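Local structure of replication initiator protein (Staphylococcus aureus subsp. aureus, 4PTA) at residues 41-46 with 73-78; 31-36 with 82-87; 24-29 with 114-119. The protein probably binds the replication origin of a staphylococcal multiresistance plasmid and starts its copying, as the RepA initiator. All coordinates share one frame; numbering follows the deposited sequence.

Contact 1 (41-46 with 73-78); sequences AILRDR and VILNCG
Ile42 drives its CG2 methyl into the notch between Ile74 and Leu75. On that notch's Leu75 wall, Leu75 CD2 stands 3.8 Å from Ile42 CG2; on the other, Ile74 CG2 lies 3.9 Å from the same methyl. The first torsion of Ile42 sets this up, since CG2 is anti to the backbone N while CG1 (chi1 -68°) swings beside it. Leu43 offers the next bump: its CD1 reaches Ile74 CG2 at 4.1 Å, the two side chains crossing at about a right angle, so Ile74 CG2 is wedged against methyls of both Ile42 and Leu43. The arrangement is consistent with the winged helix-turn-helix fold expected of this family, in which helix 34-44 backs the two helices of the motif, 68-74 and 79-91. The first of these stops here in a Schellman motif, with Asn76 at positive phi as the C-prime residue, and Gly78 then takes the N-cap position of the second. The other branch of Ile74 is roofed by a flat group. Ile74 CD1 sits 3.9 Å from the plane of the Arg46 guanidinium, over its centre, because the arginine chain bends at chi2 and chi3 (-90° and -48°) and folds back toward the isoleucine. Tyr66 OH takes a weak hydrogen bond from Arg46 NE, and Ala126 of the second subunit packs on the same arginine.

Contact 2 (31-36 with 82-87); sequences DLSNDA and ITKIKK
Ser33 OG has two hydrogen-bonding partners, Glu88 and, weakly, Ala36 N, and the end of Lys84 lies beside it. Glu88, one turn beyond Lys84 on helix 79-91, bonds through OE1. Ser33 is the N-cap of helix 34-44: Ala36 N bonds mainly to Ser33 O, at 2.8 Å, and makes only a weak capping bond of 3.3 Å to Ser33 OG. The hydroxyl can serve as a cap because chi1 (74°) places OG between the backbone N and the carbonyl carbon. Lys84 reaches over with a chain extended beyond CG, laying CE 3.6 Å from Ser33 OG and NZ 3.5 Å from Ser33 CB. That same ammonium group faces the Asp35 carboxylate: Asp35 OD2 and Lys84 NZ form a long salt bridge of 3.8 Å, the two side chains crossing at about a right angle. This polar strip lies at the surface, where Lys84 is exposed. Deeper in, Ile85 packs against the backbone of the first turn of helix 34-44: its CG2 lies 4.4 Å from Ala36 CA and its CD1 4.1 Å from Asp35 O, and the CA atoms of Ala36 and Ile85 are 5.1 Å apart. Ile85 continues onto Ala39 of that helix and onto Leu75 after helix 68-74, while Ala36 packs on Leu89 and Leu32 on Val92 and Leu94, just before strand 95-97.

Contact 3 (24-29 with 114-119); sequences FTNPNY and AITKND
Asp119 and Asn26 form the tight part of this contact, a buried carboxylate met by a buried amide. Asn26 ND2 gives a hydrogen bond of 2.7 Å, with an N-H...O angle of 159°, which Asp119 OD2 accepts on its syn lone pair, nearly in the amide plane; amide and carboxylate planes are turned 34° apart. The Asn26 side chain, swung away from its backbone N (chi1 -167°), reaches across with ND2 while OD1 stays at its own helix start, accepting from Asn28 N at 2.8 Å and also from Asn28 ND2. Thr25 OG1 adds a weak bond of 3.3 Å to the second oxygen, Asp119 OD1. Helices 27-30 and 117-127 both start here, with Asn26 and Thr116 as their N-caps. Within 114-119, Thr116 and Asp119 form a capping box, so the carboxylate that meets Asn26 also caps its own helix: Asp119 N donates to Thr116 OG1 at 3.1 Å, and Thr116 N returns a bond of 2.9 Å to Asp119 OD2, arriving on the anti side and tilted out of the carboxylate plane. OD2 therefore takes two sound N-H donors, which would favour a charged carboxylate. A second firm point joins Ala114 to the buried Tyr29: Ala114 N, near the ring plane, gives Tyr29 OH a nearly straight hydrogen bond of 2.9 Å, and Ala114 O lies in plane at the ring edge. Toward solvent the fit slackens, and exposed Thr116 merely brings CG2 to 4.1 Å from Asn26 ND2, a glancing touch.

In the fold
Contacts 1 and 2 adjoin along helix 34-44: their centres are 12 Å apart, and they touch directly, with Leu75 CD1 4.0 Å from Ile85 CD1 and Cys77 SG 4.1 Å from Ile82 CG2. Together they set helix 34-44 against the successive helices 68-74 and 79-91. Contact 3 lies off to one side, its centre 18 Å from that of contact 2 and 23 Å from that of contact 1; segment 24-29 runs on almost directly into 31-36, so the chain passes from helix 27-30 into helix 34-44. Contact 3 joins the start of helix 117-127 to the residues leading into helix 27-30. All three contacts also touch the second subunit.

Contact 1 (41-46 with 73-78)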
loop_
_atom_site.group_PDB
_atom_site.type_symbol
_atom_site.label_atom_id
_atom_site.label_comp_id
_atom_site.label_asym_id
_atom_site.label_seq_id
_atom_site.Cartn_x
_atom_site.Cartn_y
_atom_site.Cartn_z
ATOM N N ALA A 41 -5.015 -2.489 -14.424
ATOM C CA ALA A 41 -5.084 -2.446 -12.964
ATOM C C ALA A 41 -5.772 -3.674 -12.380
ATOM O O ALA A 41 -5.308 -4.234 -11.387
ATOM C CB ALA A 41 -5.784 -1.172 -12.497
ATOM N N ILE A 42 -6.880 -4.081 -12.994
ATOM C CA ILE A 42 -7.615 -5.257 -12.538
ATOM C C ILE A 42 -6.768 -6.525 -12.655
ATOM O O ILE A 42 -6.683 -7.310 -11.712
ATOM C CB ILE A 42 -8.957 -5.438 -13.298
ATOM C CG1 ILE A 42 -9.934 -4.317 -12.935
ATOM C CG2 ILE A 42 -9.575 -6.796 -12.988
ATOM C CD1 ILE A 42 -11.347 -4.533 -13.451
ATOM N N LEU A 43 -6.139 -6.716 -13.810
ATOM C CA LEU A 43 -5.297 -7.882 -14.040
ATOM C C LEU A 43 -4.082 -7.889 -13.112
ATOM O O LEU A 43 -3.661 -8.938 -12.622
ATOM C CB LEU A 43 -4.853 -7.926 -15.504
ATOM C CG LEU A 43 -5.480 -8.980 -16.420
ATOM C CD1 LEU A 43 -6.678 -9.658 -15.770
ATOM C CD2 LEU A 43 -5.862 -8.353 -17.748
ATOM N N ARG A 44 -3.518 -6.710 -12.880
ATOM C CA ARG A 44 -2.372 -6.570 -11.995
ATOM C C ARG A 44 -2.684 -7.152 -10.622
ATOM O O ARG A 44 -1.839 -7.788 -9.990
ATOM C CB ARG A 44 -2.009 -5.097 -11.845
ATOM C CG ARG A 44 -0.703 -4.881 -11.133
ATOM C CD ARG A 44 -0.509 -3.444 -10.703
ATOM N NE ARG A 44 0.898 -3.197 -10.412
ATOM C CZ ARG A 44 1.489 -3.501 -9.262
ATOM N NH1 ARG A 44 2.782 -3.248 -9.096
ATOM N NH2 ARG A 44 0.790 -4.058 -8.282
ATOM N N ASP A 45 -3.909 -6.922 -10.166
ATOM C CA ASP A 45 -4.341 -7.395 -8.867
ATOM C C ASP A 45 -4.349 -8.922 -8.778
ATOM O O ASP A 45 -4.317 -9.477 -7.682
ATOM C CB ASP A 45 -5.729 -6.833 -8.546
ATOM C CG ASP A 45 -6.082 -6.948 -7.073
ATOM O OD1 ASP A 45 -5.191 -6.719 -6.223
ATOM O OD2 ASP A 45 -7.247 -7.271 -6.768
ATOM N N ARG A 46 -4.383 -9.595 -9.928
ATOM C CA ARG A 46 -4.487 -11.057 -9.974
ATOM C C ARG A 46 -3.141 -11.776 -9.828
ATOM O O ARG A 46 -3.101 -13.006 -9.758
ATOM C CB ARG A 46 -5.143 -11.522 -11.281
ATOM C CG ARG A 46 -6.210 -10.598 -11.861
ATOM C CD ARG A 46 -7.594 -10.928 -11.331
ATOM N NE ARG A 46 -7.880 -12.358 -11.401
ATOM C CZ ARG A 46 -9.028 -12.911 -11.019
ATOM N NH1 ARG A 46 -10.006 -12.151 -10.545
ATOM N NH2 ARG A 46 -9.201 -14.224 -11.113
ATOM N N VAL A 73 -15.756 -12.009 -17.731
ATOM C CA VAL A 73 -16.320 -11.829 -16.398
ATOM C C VAL A 73 -15.391 -11.000 -15.517
ATOM O O VAL A 73 -15.845 -10.151 -14.749
ATOM C CB VAL A 73 -16.609 -13.181 -15.706
ATOM C CG1 VAL A 73 -15.409 -14.105 -15.800
ATOM C CG2 VAL A 73 -17.004 -12.964 -14.248
ATOM N N ILE A 74 -14.090 -11.250 -15.640
ATOM C CA ILE A 74 -13.083 -10.565 -14.836
ATOM C C ILE A 74 -13.082 -9.059 -15.065
ATOM O O ILE A 74 -12.958 -8.279 -14.118
ATOM C CB ILE A 74 -11.667 -11.111 -15.119
ATOM C CG1 ILE A 74 -11.511 -12.514 -14.535
ATOM C CG2 ILE A 74 -10.606 -10.181 -14.544
ATOM C CD1 ILE A 74 -10.165 -13.142 -14.826
ATOM N N LEU A 75 -13.212 -8.651 -16.323
ATOM C CA LEU A 75 -13.196 -7.232 -16.655
ATOM C C LEU A 75 -14.613 -6.706 -16.852
ATOM O O LEU A 75 -14.816 -5.515 -17.105
ATOM C CB LEU A 75 -12.348 -6.975 -17.904
ATOM C CG LEU A 75 -10.962 -7.626 -17.910
ATOM C CD1 LEU A 75 -10.194 -7.248 -19.167
ATOM C CD2 LEU A 75 -10.178 -7.242 -16.669
ATOM N N ASN A 76 -15.587 -7.605 -16.726
ATOM C CA ASN A 76 -16.988 -7.278 -16.960
ATOM C C ASN A 76 -17.198 -6.498 -18.252
ATOM O O ASN A 76 -17.582 -5.329 -18.230
ATOM C CB ASN A 76 -17.573 -6.498 -15.786
ATOM C CG ASN A 76 -19.088 -6.490 -15.798
ATOM O OD1 ASN A 76 -19.722 -7.536 -15.932
ATOM N ND2 ASN A 76 -19.678 -5.307 -15.678
ATOM N N CYS A 77 -16.936 -7.150 -19.377
ATOM C CA CYS A 77 -17.152 -6.535 -20.677
ATOM C C CYS A 77 -17.238 -7.610 -21.751
ATOM O O CYS A 77 -16.900 -8.767 -21.506
ATOM C CB CYS A 77 -16.041 -5.535 -20.993
ATOM S SG CYS A 77 -14.389 -6.251 -21.023
ATOM N N GLY A 78 -17.699 -7.226 -22.936
ATOM C CA GLY A 78 -17.877 -8.169 -24.025
ATOM C C GLY A 78 -16.590 -8.484 -24.760
ATOM O O GLY A 78 -15.624 -7.724 -24.686
#

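Contact 2 (31-36 with 82-87)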
loop_
_atom_site.group_PDB
_atom_site.type_symbol
_atom_site.label_atom_id
_atom_site.label_comp_id
_atom_site.label_asym_id
_atom_site.label_seq_id
_atom_site.Cartn_x
_atom_site.Cartn_y
_atom_site.Cartn_z
ATOM N N ASP A 31 -2.384 7.730 -24.274
ATOM C CA ASP A 31 -3.215 7.413 -25.427
ATOM C C ASP A 31 -4.254 6.336 -25.111
ATOM O O ASP A 31 -5.380 6.396 -25.597
ATOM C CB ASP A 31 -2.325 6.955 -26.584
ATOM C CG ASP A 31 -3.020 7.040 -27.925
ATOM O OD1 ASP A 31 -3.855 6.160 -28.223
ATOM O OD2 ASP A 31 -2.726 7.988 -28.684
ATOM N N LEU A 32 -3.866 5.356 -24.300
ATOM C CA LEU A 32 -4.722 4.212 -23.973
ATOM C C LEU A 32 -6.128 4.606 -23.535
ATOM O O LEU A 32 -6.320 5.598 -22.830
ATOM C CB LEU A 32 -4.088 3.359 -22.870
ATOM C CG LEU A 32 -2.824 2.558 -23.181
ATOM C CD1 LEU A 32 -2.220 2.034 -21.892
ATOM C CD2 LEU A 32 -3.118 1.415 -24.146
ATOM N N SER A 33 -7.108 3.809 -23.946
ATOM C CA SER A 33 -8.475 3.984 -23.475
ATOM C C SER A 33 -8.549 3.634 -21.996
ATOM O O SER A 33 -7.858 2.728 -21.527
ATOM C CB SER A 33 -9.430 3.083 -24.256
ATOM O OG SER A 33 -9.285 1.730 -23.859
ATOM N N ASN A 34 -9.394 4.349 -21.266
ATOM C CA ASN A 34 -9.601 4.068 -19.852
ATOM C C ASN A 34 -9.953 2.601 -19.595
ATOM O O ASN A 34 -9.605 2.044 -18.555
ATOM C CB ASN A 34 -10.674 4.994 -19.276
ATOM C CG ASN A 34 -10.232 6.445 -19.238
ATOM O OD1 ASN A 34 -9.038 6.740 -19.160
ATOM N ND2 ASN A 34 -11.195 7.358 -19.285
ATOM N N ASP A 35 -10.631 1.970 -20.546
ATOM C CA ASP A 35 -10.984 0.562 -20.401
ATOM C C ASP A 35 -9.730 -0.305 -20.286
ATOM O O ASP A 35 -9.709 -1.284 -19.547
ATOM C CB ASP A 35 -11.842 0.080 -21.577
ATOM C CG ASP A 35 -13.120 0.886 -21.746
ATOM O OD1 ASP A 35 -13.855 1.071 -20.751
ATOM O OD2 ASP A 35 -13.389 1.336 -22.881
ATOM N N ALA A 36 -8.687 0.055 -21.028
ATOM C CA ALA A 36 -7.440 -0.708 -21.022
ATOM C C ALA A 36 -6.575 -0.373 -19.803
ATOM O O ALA A 36 -5.955 -1.258 -19.214
ATOM C CB ALA A 36 -6.666 -0.480 -22.311
ATOM N N ILE A 82 -12.752 -6.619 -25.024
ATOM C CA ILE A 82 -11.504 -7.220 -24.564
ATOM C C ILE A 82 -10.508 -7.361 -25.709
ATOM O O ILE A 82 -9.301 -7.220 -25.513
ATOM C CB ILE A 82 -11.712 -8.586 -23.871
ATOM C CG1 ILE A 82 -10.859 -9.668 -24.543
ATOM C CG2 ILE A 82 -13.174 -8.972 -23.858
ATOM C CD1 ILE A 82 -10.962 -11.023 -23.880
ATOM N N THR A 83 -11.022 -7.638 -26.903
ATOM C CA THR A 83 -10.195 -7.676 -28.102
ATOM C C THR A 83 -9.464 -6.347 -28.261
ATOM O O THR A 83 -8.244 -6.310 -28.436
ATOM C CB THR A 83 -11.043 -7.976 -29.352
ATOM O OG1 THR A 83 -11.198 -9.394 -29.492
ATOM C CG2 THR A 83 -10.379 -7.423 -30.603
ATOM N N LYS A 84 -10.219 -5.256 -28.185
ATOM C CA LYS A 84 -9.637 -3.921 -28.225
ATOM C C LYS A 84 -8.642 -3.718 -27.082
ATOM O O LYS A 84 -7.619 -3.049 -27.249
ATOM C CB LYS A 84 -10.739 -2.860 -28.160
ATOM C CG LYS A 84 -10.228 -1.445 -27.947
ATOM C CD LYS A 84 -11.350 -0.509 -27.535
ATOM C CE LYS A 84 -10.801 0.803 -26.988
ATOM N NZ LYS A 84 -11.866 1.645 -26.361
ATOM N N ILE A 85 -8.948 -4.300 -25.923
ATOM C CA ILE A 85 -8.115 -4.144 -24.733
ATOM C C ILE A 85 -6.751 -4.799 -24.896
ATOM O O ILE A 85 -5.720 -4.158 -24.699
ATOM C CB ILE A 85 -8.799 -4.725 -23.480
ATOM C CG1 ILE A 85 -9.980 -3.851 -23.064
ATOM C CG2 ILE A 85 -7.800 -4.846 -22.337
ATOM C CD1 ILE A 85 -10.807 -4.445 -21.952
ATOM N N LYS A 86 -6.751 -6.082 -25.244
ATOM C CA LYS A 86 -5.510 -6.809 -25.466
ATOM C C LYS A 86 -4.660 -6.111 -26.514
ATOM O O LYS A 86 -3.490 -5.813 -26.279
ATOM C CB LYS A 86 -5.793 -8.232 -25.928
ATOM C CG LYS A 86 -6.566 -9.074 -24.939
ATOM C CD LYS A 86 -6.627 -10.508 -25.425
ATOM C CE LYS A 86 -7.408 -11.385 -24.474
ATOM N NZ LYS A 86 -7.405 -12.814 -24.904
ATOM N N LYS A 87 -5.255 -5.854 -27.676
ATOM C CA LYS A 87 -4.536 -5.230 -28.777
ATOM C C LYS A 87 -3.923 -3.907 -28.348
ATOM O O LYS A 87 -2.824 -3.551 -28.778
ATOM C CB LYS A 87 -5.459 -5.021 -29.980
ATOM C CG LYS A 87 -5.835 -6.310 -30.691
ATOM C CD LYS A 87 -6.756 -6.062 -31.872
ATOM C CE LYS A 87 -7.198 -7.377 -32.495
ATOM N NZ LYS A 87 -8.221 -7.189 -33.557
#

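Contact 3 (24-29 with 114-119)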
loop_
_atom_site.group_PDB
_atom_site.type_symbol
_atom_site.label_atom_id
_atom_site.label_comp_id
_atom_site.label_asym_id
_atom_site.label_seq_id
_atom_site.Cartn_x
_atom_site.Cartn_y
_atom_site.Cartn_z
ATOM N N PHE A 24 -0.633 8.228 -17.023
ATOM C CA PHE A 24 -1.222 9.553 -17.150
ATOM C C PHE A 24 -0.166 10.635 -17.366
ATOM O O PHE A 24 -0.452 11.826 -17.259
ATOM C CB PHE A 24 -2.090 9.856 -15.925
ATOM C CG PHE A 24 -3.174 8.837 -15.695
ATOM C CD1 PHE A 24 -2.908 7.669 -15.001
ATOM C CD2 PHE A 24 -4.450 9.037 -16.195
ATOM C CE1 PHE A 24 -3.889 6.729 -14.807
ATOM C CE2 PHE A 24 -5.435 8.100 -15.998
ATOM C CZ PHE A 24 -5.155 6.945 -15.306
ATOM N N THR A 25 1.053 10.215 -17.686
ATOM C CA THR A 25 2.134 11.154 -17.966
ATOM C C THR A 25 2.917 10.743 -19.215
ATOM O O THR A 25 3.326 11.589 -20.010
ATOM C CB THR A 25 3.099 11.288 -16.767
ATOM O OG1 THR A 25 3.630 10.003 -16.429
ATOM C CG2 THR A 25 2.379 11.858 -15.557
ATOM N N ASN A 26 3.121 9.441 -19.387
ATOM C CA ASN A 26 3.854 8.927 -20.542
ATOM C C ASN A 26 2.990 8.903 -21.800
ATOM O O ASN A 26 1.912 8.307 -21.802
ATOM C CB ASN A 26 4.397 7.527 -20.258
ATOM C CG ASN A 26 5.426 7.078 -21.281
ATOM O OD1 ASN A 26 5.105 6.851 -22.448
ATOM N ND2 ASN A 26 6.673 6.935 -20.840
ATOM N N PRO A 27 3.466 9.555 -22.876
ATOM C CA PRO A 27 2.730 9.650 -24.144
ATOM C C PRO A 27 2.363 8.280 -24.699
ATOM O O PRO A 27 1.289 8.125 -25.282
ATOM C CB PRO A 27 3.727 10.347 -25.075
ATOM C CG PRO A 27 4.616 11.114 -24.167
ATOM C CD PRO A 27 4.751 10.268 -22.931
ATOM N N ASN A 28 3.246 7.302 -24.521
ATOM C CA ASN A 28 2.961 5.941 -24.952
ATOM C C ASN A 28 1.665 5.425 -24.343
ATOM O O ASN A 28 0.917 4.691 -24.984
ATOM C CB ASN A 28 4.108 4.996 -24.581
ATOM C CG ASN A 28 5.269 5.069 -25.554
ATOM O OD1 ASN A 28 5.166 4.610 -26.691
ATOM N ND2 ASN A 28 6.388 5.627 -25.104
ATOM N N TYR A 29 1.401 5.827 -23.103
ATOM C CA TYR A 29 0.301 5.268 -22.323
ATOM C C TYR A 29 -0.942 6.155 -22.285
ATOM O O TYR A 29 -2.057 5.661 -22.426
ATOM C CB TYR A 29 0.769 4.970 -20.899
ATOM C CG TYR A 29 1.965 4.055 -20.846
ATOM C CD1 TYR A 29 3.049 4.341 -20.029
ATOM C CD2 TYR A 29 2.010 2.902 -21.617
ATOM C CE1 TYR A 29 4.145 3.504 -19.982
ATOM C CE2 TYR A 29 3.097 2.060 -21.579
ATOM C CZ TYR A 29 4.162 2.363 -20.760
ATOM O OH TYR A 29 5.248 1.516 -20.722
ATOM N N ALA A 114 7.097 1.395 -18.518
ATOM C CA ALA A 114 8.390 2.048 -18.572
ATOM C C ALA A 114 8.328 3.390 -17.852
ATOM O O ALA A 114 7.251 3.949 -17.641
ATOM C CB ALA A 114 8.831 2.231 -20.014
ATOM N N ILE A 115 9.491 3.897 -17.469
ATOM C CA ILE A 115 9.584 5.196 -16.824
ATOM C C ILE A 115 10.719 5.972 -17.467
ATOM O O ILE A 115 11.766 5.405 -17.778
ATOM C CB ILE A 115 9.847 5.057 -15.314
ATOM C CG1 ILE A 115 8.642 4.421 -14.620
ATOM C CG2 ILE A 115 10.150 6.414 -14.693
ATOM C CD1 ILE A 115 7.463 5.357 -14.469
ATOM N N THR A 116 10.497 7.264 -17.684
ATOM C CA THR A 116 11.519 8.133 -18.252
ATOM C C THR A 116 11.747 9.314 -17.328
ATOM O O THR A 116 10.907 9.615 -16.481
ATOM C CB THR A 116 11.104 8.682 -19.623
ATOM O OG1 THR A 116 9.999 9.585 -19.466
ATOM C CG2 THR A 116 10.723 7.543 -20.568
ATOM N N LYS A 117 12.884 9.982 -17.496
ATOM C CA LYS A 117 13.188 11.173 -16.712
ATOM C C LYS A 117 12.036 12.174 -16.764
ATOM O O LYS A 117 11.788 12.896 -15.801
ATOM C CB LYS A 117 14.478 11.832 -17.206
ATOM C CG LYS A 117 15.734 10.999 -17.005
ATOM C CD LYS A 117 16.976 11.799 -17.377
ATOM C CE LYS A 117 18.247 10.975 -17.235
ATOM N NZ LYS A 117 19.462 11.788 -17.530
ATOM N N ASN A 118 11.331 12.216 -17.893
ATOM C CA ASN A 118 10.198 13.121 -18.031
ATOM C C ASN A 118 9.000 12.640 -17.225
ATOM O O ASN A 118 8.334 13.434 -16.565
ATOM C CB ASN A 118 9.818 13.314 -19.500
ATOM C CG ASN A 118 8.803 14.430 -19.696
ATOM O OD1 ASN A 118 9.144 15.614 -19.641
ATOM N ND2 ASN A 118 7.547 14.056 -19.924
ATOM N N ASP A 119 8.730 11.337 -17.278
ATOM C CA ASP A 119 7.684 10.748 -16.451
ATOM C C ASP A 119 7.897 11.153 -14.998
ATOM O O ASP A 119 6.981 11.635 -14.335
ATOM C CB ASP A 119 7.682 9.225 -16.577
ATOM C CG ASP A 119 7.167 8.754 -17.921
ATOM O OD1 ASP A 119 6.188 9.346 -18.417
ATOM O OD2 ASP A 119 7.740 7.794 -18.480
#